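Side-chain contacts in motility-associated killing factor MakB (Vibrio cholerae serotype O1, PDB 6W1W), which is one component of a three-part cytotoxin that resembles alpha-pore-forming toxins and probably takes part in forming a pore in target-cell membranes: residues I81-T86 and Q111-Q116; S227-A232 and V343-L348. All blocks are in the same frame, centred on the assembly; numbering follows the deposited sequence.

Interaction 1: I81-T86 and Q111-Q116; sequences INYQTT and QKTLKQ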
loop_
_atom_site.group_PDB
_atom_site.type_symbol
_atom_site.label_atom_id
_atom_site.label_comp_id
_atom_site.label_asym_id
_atom_site.label_seq_id
_atom_site.Cartn_x
_atom_site.Cartn_y
_atom_site.Cartn_z
ATOM N N ILE A 81 19.728 6.456 -0.261
ATOM C CA ILE A 81 20.362 7.658 0.269
ATOM C C ILE A 81 21.798 7.370 0.685
ATOM O O ILE A 81 22.726 8.097 0.311
ATOM C CB ILE A 81 19.537 8.225 1.438
ATOM C CG1 ILE A 81 18.182 8.729 0.935
ATOM C CG2 ILE A 81 20.299 9.337 2.138
ATOM C CD1 ILE A 81 17.297 9.275 2.031
ATOM N N ASN A 82 22.004 6.302 1.460
ATOM C CA ASN A 82 23.351 5.953 1.898
ATOM C C ASN A 82 24.245 5.580 0.721
ATOM O O ASN A 82 25.447 5.876 0.737
ATOM C CB ASN A 82 23.295 4.809 2.915
ATOM C CG ASN A 82 24.677 4.309 3.319
ATOM O OD1 ASN A 82 25.423 5.004 4.014
ATOM N ND2 ASN A 82 25.016 3.092 2.901
ATOM N N TYR A 83 23.685 4.943 -0.311
ATOM C CA TYR A 83 24.518 4.518 -1.433
ATOM C C TYR A 83 25.069 5.711 -2.205
ATOM O O TYR A 83 26.222 5.687 -2.650
ATOM C CB TYR A 83 23.742 3.596 -2.369
ATOM C CG TYR A 83 24.588 3.091 -3.517
ATOM C CD1 TYR A 83 25.535 2.093 -3.323
ATOM C CD2 TYR A 83 24.457 3.623 -4.790
ATOM C CE1 TYR A 83 26.321 1.634 -4.367
ATOM C CE2 TYR A 83 25.238 3.169 -5.840
ATOM C CZ TYR A 83 26.167 2.176 -5.625
ATOM O OH TYR A 83 26.940 1.729 -6.673
ATOM N N GLN A 84 24.261 6.760 -2.382
ATOM C CA GLN A 84 24.765 7.969 -3.022
ATOM C C GLN A 84 25.838 8.635 -2.173
ATOM O O GLN A 84 26.751 9.272 -2.712
ATOM C CB GLN A 84 23.616 8.940 -3.294
ATOM C CG GLN A 84 24.033 10.223 -3.997
ATOM C CD GLN A 84 24.406 11.331 -3.026
ATOM O OE1 GLN A 84 23.891 11.392 -1.906
ATOM N NE2 GLN A 84 25.310 12.211 -3.451
ATOM N N THR A 85 25.754 8.487 -0.850
ATOM C CA THR A 85 26.749 9.090 0.031
ATOM C C THR A 85 28.121 8.456 -0.172
ATOM O O THR A 85 29.110 9.159 -0.414
ATOM C CB THR A 85 26.305 8.964 1.490
ATOM O OG1 THR A 85 25.009 9.553 1.647
ATOM C CG2 THR A 85 27.295 9.668 2.415
ATOM N N THR A 86 28.199 7.124 -0.093
ATOM C CA THR A 86 29.476 6.448 -0.300
ATOM C C THR A 86 29.919 6.492 -1.757
ATOM O O THR A 86 31.100 6.268 -2.039
ATOM C CB THR A 86 29.406 4.992 0.177
ATOM O OG1 THR A 86 28.455 4.268 -0.615
ATOM C CG2 THR A 86 28.998 4.924 1.646
ATOM N N GLN A 111 31.007 -2.383 -3.981
ATOM C CA GLN A 111 30.613 -3.766 -4.228
ATOM C C GLN A 111 30.039 -4.412 -2.975
ATOM O O GLN A 111 29.072 -5.179 -3.050
ATOM C CB GLN A 111 31.809 -4.559 -4.744
ATOM C CG GLN A 111 31.542 -6.033 -4.952
ATOM C CD GLN A 111 32.822 -6.828 -5.049
ATOM O OE1 GLN A 111 33.101 -7.455 -6.070
ATOM N NE2 GLN A 111 33.618 -6.798 -3.984
ATOM N N LYS A 112 30.616 -4.115 -1.809
ATOM C CA LYS A 112 30.047 -4.625 -0.566
ATOM C C LYS A 112 28.689 -3.993 -0.300
ATOM O O LYS A 112 27.715 -4.694 0.001
ATOM C CB LYS A 112 31.004 -4.374 0.603
ATOM C CG LYS A 112 30.574 -5.034 1.913
ATOM C CD LYS A 112 31.542 -4.721 3.052
ATOM C CE LYS A 112 31.378 -3.295 3.560
ATOM N NZ LYS A 112 30.024 -3.065 4.144
ATOM N N THR A 113 28.599 -2.666 -0.426
ATOM C CA THR A 113 27.334 -1.982 -0.176
ATOM C C THR A 113 26.272 -2.408 -1.182
ATOM O O THR A 113 25.108 -2.611 -0.816
ATOM C CB THR A 113 27.536 -0.468 -0.210
ATOM O OG1 THR A 113 28.659 -0.122 0.609
ATOM C CG2 THR A 113 26.301 0.252 0.318
ATOM N N LEU A 114 26.656 -2.556 -2.453
ATOM C CA LEU A 114 25.722 -3.060 -3.455
ATOM C C LEU A 114 25.199 -4.437 -3.069
ATOM O O LEU A 114 23.985 -4.675 -3.075
ATOM C CB LEU A 114 26.393 -3.107 -4.828
ATOM C CG LEU A 114 26.321 -1.825 -5.654
ATOM C CD1 LEU A 114 27.270 -1.902 -6.829
ATOM C CD2 LEU A 114 24.905 -1.598 -6.141
ATOM N N LYS A 115 26.108 -5.355 -2.719
ATOM C CA LYS A 115 25.707 -6.701 -2.314
ATOM C C LYS A 115 24.734 -6.663 -1.141
ATOM O O LYS A 115 23.757 -7.421 -1.111
ATOM C CB LYS A 115 26.940 -7.536 -1.958
ATOM C CG LYS A 115 27.570 -8.301 -3.123
ATOM C CD LYS A 115 28.856 -9.013 -2.676
ATOM C CE LYS A 115 29.331 -10.074 -3.674
ATOM N NZ LYS A 115 29.833 -9.519 -4.964
ATOM N N GLN A 116 24.983 -5.787 -0.163
ATOM C CA GLN A 116 24.076 -5.681 0.976
ATOM C C GLN A 116 22.695 -5.219 0.537
ATOM O O GLN A 116 21.679 -5.743 1.008
ATOM C CB GLN A 116 24.634 -4.716 2.023
ATOM C CG GLN A 116 25.951 -5.125 2.645
ATOM C CD GLN A 116 26.441 -4.115 3.664
ATOM O OE1 GLN A 116 27.639 -3.841 3.759
ATOM N NE2 GLN A 116 25.513 -3.552 4.431
#
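Tyr83 and Thr113 meet because each sends one group across the helix interface: the Tyr83 ring leaves with CG opposite its backbone N (chi1 -178°), and the same relation holds for the Thr113 methyl CG2, whose chi1 of -49° turns OG1 back along its own helix. There the hydroxyl is hydrogen-bonded to the carbonyl of Leu109, so threonine can offer an apolar methyl to the interface while its polar atom is satisfied. Thr113 CG2 lies at the edge of the Tyr83 ring, 4.2 Å from Tyr83 CD1. At the exposed margin, where a polar residue suits, Asn82 ND2 reaches the same Thr113 CG2 at 4.0 Å. The long tyrosine spans the gap between axes 10.8 Å apart and reaches Leu114 beyond Thr113. Leu114 approaches the ring obliquely, its branched aliphatic end packing with CG 3.7 Å from Tyr83 CE1 and CD1 3.6 Å from Tyr83 OH; it also touches Trp287 and Val294 of helix 276-302. Trp287 and Trp323 meet the tyrosine ring edge-to-face, placing it in the bundle interior. With axes at 172°, helices 69-90 and 100-151 form an antiparallel hairpin, also linked by the Cys90-Cys106 disulfide, consistent with the long helical bundle of alpha-pore-forming toxins.

Interaction 2: S227-A232 and V343-L348; sequences STISSA and VLVNTL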
loop_
_atom_site.group_PDB
_atom_site.type_symbol
_atom_site.label_atom_id
_atom_site.label_comp_id
_atom_site.label_asym_id
_atom_site.label_seq_id
_atom_site.Cartn_x
_atom_site.Cartn_y
_atom_site.Cartn_z
ATOM N N SER A 227 -14.081 17.839 1.136
ATOM C CA SER A 227 -14.548 18.614 -0.012
ATOM C C SER A 227 -14.883 17.716 -1.195
ATOM O O SER A 227 -15.908 17.906 -1.860
ATOM C CB SER A 227 -13.498 19.653 -0.414
ATOM O OG SER A 227 -13.526 20.786 0.436
ATOM N N THR A 228 -14.034 16.731 -1.477
ATOM C CA THR A 228 -14.243 15.918 -2.665
ATOM C C THR A 228 -15.357 14.897 -2.463
ATOM O O THR A 228 -16.003 14.494 -3.436
ATOM C CB THR A 228 -12.929 15.238 -3.065
ATOM O OG1 THR A 228 -13.050 14.659 -4.373
ATOM C CG2 THR A 228 -12.529 14.160 -2.056
ATOM N N ILE A 229 -15.614 14.492 -1.217
ATOM C CA ILE A 229 -16.608 13.452 -0.958
ATOM C C ILE A 229 -18.011 14.042 -0.907
ATOM O O ILE A 229 -18.934 13.537 -1.555
ATOM C CB ILE A 229 -16.276 12.690 0.342
ATOM C CG1 ILE A 229 -14.953 11.937 0.215
ATOM C CG2 ILE A 229 -17.418 11.733 0.709
ATOM C CD1 ILE A 229 -14.493 11.269 1.517
ATOM N N SER A 230 -18.198 15.107 -0.119
ATOM C CA SER A 230 -19.519 15.716 0.002
ATOM C C SER A 230 -20.011 16.271 -1.331
ATOM O O SER A 230 -21.214 16.252 -1.603
ATOM C CB SER A 230 -19.499 16.812 1.070
ATOM O OG SER A 230 -18.365 17.643 0.931
ATOM N N SER A 231 -19.095 16.735 -2.179
ATOM C CA SER A 231 -19.427 17.279 -3.490
ATOM C C SER A 231 -19.456 16.228 -4.593
ATOM O O SER A 231 -19.713 16.573 -5.749
ATOM C CB SER A 231 -18.433 18.374 -3.872
ATOM O OG SER A 231 -17.634 17.975 -4.976
ATOM N N ALA A 232 -19.180 14.967 -4.281
ATOM C CA ALA A 232 -19.300 13.899 -5.264
ATOM C C ALA A 232 -20.750 13.437 -5.301
ATOM O O ALA A 232 -21.313 13.067 -4.264
ATOM C CB ALA A 232 -18.368 12.739 -4.923
ATOM N N VAL A 343 -12.996 12.060 7.814
ATOM C CA VAL A 343 -14.399 12.272 7.478
ATOM C C VAL A 343 -15.149 10.961 7.684
ATOM O O VAL A 343 -14.691 9.903 7.239
ATOM C CB VAL A 343 -14.564 12.794 6.035
ATOM C CG1 VAL A 343 -13.283 12.600 5.240
ATOM C CG2 VAL A 343 -15.734 12.116 5.339
ATOM N N LEU A 344 -16.288 11.030 8.375
ATOM C CA LEU A 344 -17.126 9.867 8.643
ATOM C C LEU A 344 -18.318 9.872 7.690
ATOM O O LEU A 344 -19.137 10.797 7.718
ATOM C CB LEU A 344 -17.593 9.863 10.099
ATOM C CG LEU A 344 -18.802 8.993 10.467
ATOM C CD1 LEU A 344 -18.552 7.521 10.176
ATOM C CD2 LEU A 344 -19.180 9.188 11.926
ATOM N N VAL A 345 -18.422 8.831 6.866
ATOM C CA VAL A 345 -19.553 8.635 5.966
ATOM C C VAL A 345 -20.547 7.728 6.688
ATOM O O VAL A 345 -20.443 6.501 6.639
ATOM C CB VAL A 345 -19.115 8.041 4.623
ATOM C CG1 VAL A 345 -20.288 7.978 3.664
ATOM C CG2 VAL A 345 -17.977 8.845 4.027
ATOM N N ASN A 346 -21.529 8.334 7.350
ATOM C CA ASN A 346 -22.517 7.607 8.146
ATOM C C ASN A 346 -23.696 7.222 7.250
ATOM O O ASN A 346 -24.510 8.076 6.888
ATOM C CB ASN A 346 -22.966 8.473 9.322
ATOM C CG ASN A 346 -23.846 7.728 10.314
ATOM O OD1 ASN A 346 -24.550 6.782 9.963
ATOM N ND2 ASN A 346 -23.815 8.170 11.572
ATOM N N THR A 347 -23.809 5.931 6.919
ATOM C CA THR A 347 -24.817 5.490 5.960
ATOM C C THR A 347 -26.189 5.244 6.575
ATOM O O THR A 347 -27.180 5.199 5.835
ATOM C CB THR A 347 -24.366 4.212 5.240
ATOM O OG1 THR A 347 -24.445 3.097 6.137
ATOM C CG2 THR A 347 -22.939 4.358 4.728
ATOM N N LEU A 348 -26.288 5.073 7.891
ATOM C CA LEU A 348 -27.609 4.979 8.499
ATOM C C LEU A 348 -28.231 6.350 8.745
ATOM O O LEU A 348 -29.356 6.422 9.253
ATOM C CB LEU A 348 -27.555 4.167 9.804
ATOM C CG LEU A 348 -26.649 4.580 10.968
ATOM C CD1 LEU A 348 -27.456 4.710 12.251
ATOM C CD2 LEU A 348 -25.506 3.586 11.161
#
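A short helix laid against a beta-sheet is the element here: helix 225-230 packs on one face of the mixed sheet, here against strand 338-346. Ile229 carries the helix side of the contact, and Val343 and Val345, two apart on the strand and so on the same face, receive it. Ile229 CD1 meets Val343 tip to tip, resting 4.1 Å from CG2 of that valine and equally near its CG1, so that the end of the isoleucine faces the fork of the two methyls. The other branch turns to the second valine: Ile229 CG2 lies 4.4 Å from Val345 CG2, a looser touch. With chi1 at -64°, CG1 sits beside the backbone N and CG2 beside the carbonyl carbon, which spreads the two branches over two strand positions that face the same way. Valine's beta-branch suits the extended strand, while isoleucine suits the helix side because it has two apolar branches of different reach. Val197, Leu218 and Ile352, from the other three strands, also touch Ile229, which therefore sits over an aliphatic patch. All three touching residues are buried and meet solely through methyl groups, which implies cohesion by hydrophobic burial and dispersion, with little directional constraint.

How the interactions relate
Interactions 1 and 2 lie on opposite sides of the chain's centre, 47 Å apart between their centres and about 30 Å between nearest atoms, so neither touches the other. They follow one another along the chain: 81-86 pairs with 111-116 before 227-232 pairs with 343-348. The first joins neighbouring helices across a short connection, whereas the second brings together segments 111 residues apart, setting the penultimate strand, 338-346, against the earlier helix 225-230. Helices 276-302 and 316-333, which lie in sequence between the two segments of interaction 2, also pack against interaction 1. Both contacts are buried and chiefly apolar, one centred on an aromatic ring and the other wholly aliphatic.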